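Local coordinates for protein carbohydrate deacetylase Agd3 (Neosartorya fumigata, PDB 6NWZ) that probably removes N-acetyl groups from the fungal exopolysaccharide galactosaminogalactan, as a zinc-binding carbohydrate esterase required for biofilm formation, at residues T494-V507 with T513-E527. Sequence-based numbering, arbitrary orientation.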
loop_
_atom_site.group_PDB
_atom_site.type_symbol
_atom_site.label_atom_id
_atom_site.label_comp_id
_atom_site.label_asym_id
_atom_site.label_seq_id
_atom_site.Cartn_x
_atom_site.Cartn_y
_atom_site.Cartn_z
ATOM N N THR A 494 -0.946 -6.964 11.545
ATOM C CA THR A 494 -0.394 -6.017 12.501
ATOM C C THR A 494 -0.173 -6.716 13.833
ATOM O O THR A 494 -0.652 -7.830 14.066
ATOM C CB THR A 494 -1.319 -4.807 12.687
ATOM O OG1 THR A 494 -2.557 -5.242 13.265
ATOM C CG2 THR A 494 -1.604 -4.149 11.350
ATOM N N ARG A 495 0.564 -6.042 14.717
ATOM C CA ARG A 495 0.758 -6.507 16.084
ATOM C C ARG A 495 -0.455 -6.254 16.971
ATOM O O ARG A 495 -0.403 -6.551 18.171
ATOM C CB ARG A 495 2.003 -5.849 16.686
ATOM C CG ARG A 495 3.295 -6.313 16.033
ATOM C CD ARG A 495 4.441 -5.350 16.280
ATOM N NE ARG A 495 5.632 -5.731 15.524
ATOM C CZ ARG A 495 5.869 -5.365 14.268
ATOM N NH1 ARG A 495 4.999 -4.600 13.619
ATOM N NH2 ARG A 495 6.979 -5.759 13.659
ATOM N N ILE A 496 -1.533 -5.698 16.416
ATOM C CA ILE A 496 -2.826 -5.677 17.086
ATOM C C ILE A 496 -3.475 -7.029 16.818
ATOM O O ILE A 496 -4.112 -7.229 15.778
ATOM C CB ILE A 496 -3.705 -4.514 16.592
ATOM C CG1 ILE A 496 -2.927 -3.196 16.639
ATOM C CG2 ILE A 496 -4.970 -4.412 17.421
ATOM C CD1 ILE A 496 -2.431 -2.822 18.019
ATOM N N TYR A 497 -3.302 -7.966 17.745
ATOM C CA TYR A 497 -3.581 -9.367 17.467
ATOM C C TYR A 497 -5.075 -9.676 17.554
ATOM O O TYR A 497 -5.854 -8.973 18.206
ATOM C CB TYR A 497 -2.792 -10.261 18.422
ATOM C CG TYR A 497 -1.293 -10.123 18.268
ATOM C CD1 TYR A 497 -0.650 -10.589 17.126
ATOM C CD2 TYR A 497 -0.523 -9.517 19.254
ATOM C CE1 TYR A 497 0.721 -10.465 16.972
ATOM C CE2 TYR A 497 0.851 -9.389 19.109
ATOM C CZ TYR A 497 1.467 -9.865 17.964
ATOM O OH TYR A 497 2.830 -9.746 17.801
ATOM N N TYR A 498 -5.461 -10.769 16.891
ATOM C CA TYR A 498 -6.872 -11.076 16.682
ATOM C C TYR A 498 -7.598 -11.395 17.981
ATOM O O TYR A 498 -8.820 -11.229 18.061
ATOM C CB TYR A 498 -7.010 -12.258 15.725
ATOM C CG TYR A 498 -6.913 -13.611 16.400
ATOM C CD1 TYR A 498 -5.682 -14.138 16.777
ATOM C CD2 TYR A 498 -8.054 -14.360 16.667
ATOM C CE1 TYR A 498 -5.591 -15.379 17.397
ATOM C CE2 TYR A 498 -7.973 -15.599 17.286
ATOM C CZ TYR A 498 -6.740 -16.103 17.647
ATOM O OH TYR A 498 -6.657 -17.333 18.261
ATOM N N ASN A 499 -6.881 -11.881 18.989
ATOM C CA ASN A 499 -7.483 -12.349 20.231
ATOM C C ASN A 499 -7.146 -11.421 21.392
ATOM O O ASN A 499 -6.969 -11.861 22.531
ATOM C CB ASN A 499 -7.046 -13.779 20.534
ATOM C CG ASN A 499 -5.534 -13.934 20.586
ATOM O OD1 ASN A 499 -4.795 -13.112 20.047
ATOM N ND2 ASN A 499 -5.069 -14.999 21.234
ATOM N N CYS A 500 -7.064 -10.121 21.112
ATOM C CA CYS A 500 -6.708 -9.135 22.120
ATOM C C CYS A 500 -7.692 -7.978 22.113
ATOM O O CYS A 500 -8.158 -7.551 21.051
ATOM C CB CYS A 500 -5.295 -8.615 21.901
ATOM S SG CYS A 500 -4.055 -9.664 22.664
ATOM N N ASP A 501 -7.992 -7.468 23.311
ATOM C CA ASP A 501 -8.937 -6.377 23.483
ATOM C C ASP A 501 -8.400 -5.226 24.324
ATOM O O ASP A 501 -9.124 -4.246 24.530
ATOM C CB ASP A 501 -10.238 -6.902 24.115
ATOM C CG ASP A 501 -10.011 -7.536 25.475
ATOM O OD1 ASP A 501 -8.865 -7.934 25.765
ATOM O OD2 ASP A 501 -10.978 -7.640 26.257
ATOM N N THR A 502 -7.170 -5.310 24.816
ATOM C CA THR A 502 -6.564 -4.274 25.639
ATOM C C THR A 502 -5.124 -4.071 25.196
ATOM O O THR A 502 -4.531 -4.956 24.570
ATOM C CB THR A 502 -6.586 -4.640 27.130
ATOM O OG1 THR A 502 -5.795 -5.819 27.340
ATOM C CG2 THR A 502 -8.009 -4.886 27.610
ATOM N N PRO A 503 -4.532 -2.911 25.505
ATOM C CA PRO A 503 -3.090 -2.749 25.248
ATOM C C PRO A 503 -2.239 -3.795 25.949
ATOM O O PRO A 503 -1.286 -4.312 25.352
ATOM C CB PRO A 503 -2.802 -1.334 25.770
ATOM C CG PRO A 503 -4.105 -0.625 25.646
ATOM C CD PRO A 503 -5.153 -1.654 25.962
ATOM N N ALA A 504 -2.568 -4.126 27.202
ATOM C CA ALA A 504 -1.818 -5.145 27.932
ATOM C C ALA A 504 -1.809 -6.473 27.188
ATOM O O ALA A 504 -0.788 -7.168 27.157
ATOM C CB ALA A 504 -2.409 -5.328 29.330
ATOM N N CYS A 505 -2.939 -6.843 26.585
ATOM C CA CYS A 505 -3.015 -8.107 25.864
ATOM C C CYS A 505 -2.064 -8.118 24.670
ATOM O O CYS A 505 -1.220 -9.012 24.546
ATOM C CB CYS A 505 -4.457 -8.370 25.423
ATOM S SG CYS A 505 -4.743 -9.951 24.571
ATOM N N THR A 506 -2.197 -7.134 23.768
ATOM C CA THR A 506 -1.361 -7.123 22.567
ATOM C C THR A 506 0.118 -7.071 22.921
ATOM O O THR A 506 0.931 -7.788 22.325
ATOM C CB THR A 506 -1.716 -5.944 21.656
ATOM O OG1 THR A 506 -2.069 -4.802 22.448
ATOM C CG2 THR A 506 -2.854 -6.304 20.722
ATOM N N VAL A 507 0.486 -6.226 23.883
ATOM C CA VAL A 507 1.887 -6.126 24.277
ATOM C C VAL A 507 2.389 -7.468 24.789
ATOM O O VAL A 507 3.504 -7.895 24.468
ATOM C CB VAL A 507 2.071 -5.005 25.318
ATOM C CG1 VAL A 507 3.489 -5.002 25.855
ATOM C CG2 VAL A 507 1.747 -3.659 24.695
ATOM N N THR A 513 5.496 -13.947 21.613
ATOM C CA THR A 513 5.587 -14.630 20.328
ATOM C C THR A 513 6.456 -13.886 19.318
ATOM O O THR A 513 6.397 -14.187 18.121
ATOM C CB THR A 513 4.187 -14.853 19.755
ATOM O OG1 THR A 513 3.674 -13.615 19.247
ATOM C CG2 THR A 513 3.253 -15.368 20.838
ATOM N N SER A 514 7.263 -12.929 19.765
ATOM C CA SER A 514 8.099 -12.150 18.854
ATOM C C SER A 514 9.293 -11.605 19.631
ATOM O O SER A 514 9.516 -11.956 20.794
ATOM C CB SER A 514 7.298 -11.017 18.202
ATOM O OG SER A 514 6.088 -11.494 17.638
ATOM N N ALA A 515 10.059 -10.729 18.985
ATOM C CA ALA A 515 11.133 -10.018 19.666
ATOM C C ALA A 515 10.555 -8.810 20.387
ATOM O O ALA A 515 11.243 -7.801 20.578
ATOM C CB ALA A 515 12.219 -9.591 18.678
ATOM N N GLY A 516 9.290 -8.907 20.783
ATOM C CA GLY A 516 8.612 -7.769 21.370
ATOM C C GLY A 516 9.203 -7.393 22.716
ATOM O O GLY A 516 9.536 -8.247 23.538
ATOM N N ALA A 517 9.330 -6.088 22.936
ATOM C CA ALA A 517 9.855 -5.573 24.190
ATOM C C ALA A 517 9.463 -4.110 24.302
ATOM O O ALA A 517 9.738 -3.323 23.391
ATOM C CB ALA A 517 11.377 -5.732 24.263
ATOM N N GLY A 518 8.813 -3.755 25.405
ATOM C CA GLY A 518 8.463 -2.381 25.675
ATOM C C GLY A 518 6.999 -2.254 26.021
ATOM O O GLY A 518 6.336 -3.235 26.378
ATOM N N SER A 519 6.496 -1.030 25.912
ATOM C CA SER A 519 5.116 -0.713 26.229
ATOM C C SER A 519 4.264 -0.748 24.964
ATOM O O SER A 519 4.710 -1.168 23.891
ATOM C CB SER A 519 5.034 0.654 26.905
ATOM O OG SER A 519 5.397 1.673 25.992
ATOM N N PHE A 520 3.015 -0.294 25.086
ATOM C CA PHE A 520 2.139 -0.223 23.923
ATOM C C PHE A 520 2.594 0.861 22.956
ATOM O O PHE A 520 2.415 0.719 21.741
ATOM C CB PHE A 520 0.696 0.004 24.382
ATOM C CG PHE A 520 -0.323 -0.076 23.280
ATOM C CD1 PHE A 520 -0.338 -1.148 22.401
ATOM C CD2 PHE A 520 -1.289 0.913 23.139
ATOM C CE1 PHE A 520 -1.287 -1.224 21.388
ATOM C CE2 PHE A 520 -2.240 0.844 22.132
ATOM C CZ PHE A 520 -2.239 -0.227 21.256
ATOM N N ASP A 521 3.198 1.939 23.468
ATOM C CA ASP A 521 3.739 2.967 22.583
ATOM C C ASP A 521 4.910 2.432 21.772
ATOM O O ASP A 521 5.073 2.783 20.598
ATOM C CB ASP A 521 4.167 4.195 23.389
ATOM C CG ASP A 521 2.988 5.035 23.856
ATOM O OD1 ASP A 521 1.898 4.934 23.253
ATOM O OD2 ASP A 521 3.158 5.806 24.823
ATOM N N ASP A 522 5.739 1.585 22.384
ATOM C CA ASP A 522 6.804 0.925 21.640
ATOM C C ASP A 522 6.239 0.078 20.507
ATOM O O ASP A 522 6.768 0.091 19.389
ATOM C CB ASP A 522 7.647 0.075 22.587
ATOM C CG ASP A 522 8.432 0.919 23.570
ATOM O OD1 ASP A 522 9.082 1.883 23.121
ATOM O OD2 ASP A 522 8.387 0.635 24.785
ATOM N N LEU A 523 5.156 -0.659 20.775
ATOM C CA LEU A 523 4.517 -1.450 19.726
ATOM C C LEU A 523 3.951 -0.551 18.636
ATOM O O LEU A 523 4.096 -0.841 17.442
ATOM C CB LEU A 523 3.419 -2.332 20.331
ATOM C CG LEU A 523 2.606 -3.267 19.426
ATOM C CD1 LEU A 523 2.147 -4.476 20.223
ATOM C CD2 LEU A 523 1.399 -2.565 18.807
ATOM N N LEU A 524 3.297 0.544 19.029
ATOM C CA LEU A 524 2.766 1.484 18.050
ATOM C C LEU A 524 3.881 2.159 17.257
ATOM O O LEU A 524 3.689 2.495 16.082
ATOM C CB LEU A 524 1.894 2.526 18.752
ATOM C CG LEU A 524 0.574 2.029 19.347
ATOM C CD1 LEU A 524 -0.066 3.106 20.211
ATOM C CD2 LEU A 524 -0.387 1.578 18.249
ATOM N N ALA A 525 5.049 2.357 17.874
ATOM C CA ALA A 525 6.159 2.987 17.165
ATOM C C ALA A 525 6.647 2.112 16.017
ATOM O O ALA A 525 6.871 2.603 14.904
ATOM C CB ALA A 525 7.300 3.295 18.132
ATOM N N VAL A 526 6.816 0.808 16.264
ATOM C CA VAL A 526 7.261 -0.072 15.187
ATOM C C VAL A 526 6.151 -0.255 14.158
ATOM O O VAL A 526 6.425 -0.412 12.962
ATOM C CB VAL A 526 7.768 -1.424 15.741
ATOM C CG1 VAL A 526 8.417 -1.237 17.098
ATOM C CG2 VAL A 526 6.657 -2.450 15.821
ATOM N N GLU A 527 4.887 -0.212 14.588
ATOM C CA GLU A 527 3.792 -0.256 13.625
ATOM C C GLU A 527 3.761 0.999 12.765
ATOM O O GLU A 527 3.412 0.931 11.582
ATOM C CB GLU A 527 2.457 -0.434 14.347
ATOM C CG GLU A 527 2.222 -1.839 14.854
ATOM C CD GLU A 527 2.042 -2.838 13.728
ATOM O OE1 GLU A 527 1.483 -2.461 12.674
ATOM O OE2 GLU A 527 2.461 -4.002 13.901
#
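Arg495 and Glu527 make the polar half of this contact, Phe520 and Pro503 the centre of the apolar half. Two consecutive helices of the deacetylase domain pack here, with the loop that precedes the first. That loop follows strand 487-492 and leads into helix 503-513, and a short loop then leads into helix 520-536. The axes of 503-507 and 520-527 come within 9.9 Å, with 63° between their directions.

The polar part centres on one carboxylate oxygen. Glu527 OE2 accepts from Arg495 N at 2.9 Å and forms a salt bridge with Arg495 NH1 at 2.6 Å. The two donors come from opposite faces of the carboxylate plane. Arg495 thus closes a loop on one oxygen with its own backbone and guanidinium. Val526 CG2 covers one guanidinium face, 3.4 Å from Arg495 CZ. The other carboxylate oxygen, Glu527 OE1, accepts a hydrogen bond from Trp573 NE1. Two partners therefore fix the rotation of this buried acid. A zinc ion held by Asp530 and His534 lies about 6 Å from the Glu527 side chain.

The apolar part is built round the Phe520 ring. Its CG stands anti to the backbone N (chi1 -173°), which carries the ring across to Pro503. Pro503 CB sits over one face in a CH-pi contact, 4.0 Å from the ring centroid. Leu524 CD1 lies over the opposite face. Val507 CG2 packs 3.8 Å from Phe520 CB. Ile496 CD1 meets the ring edge and also touches Leu523 CD2, while Leu523 CD1 lies against Arg495 CB. Ala572 and Ile569 of helix 569-584 extend this cluster.

Both helix starts are capped. Thr502 OG1 accepts from Cys505 N, next to the Cys500-Cys505 disulfide. Ser519 and Asp522 form a capping box, in which Ser519 N donates to the anti lone pair of Asp522 OD2 at 2.8 Å.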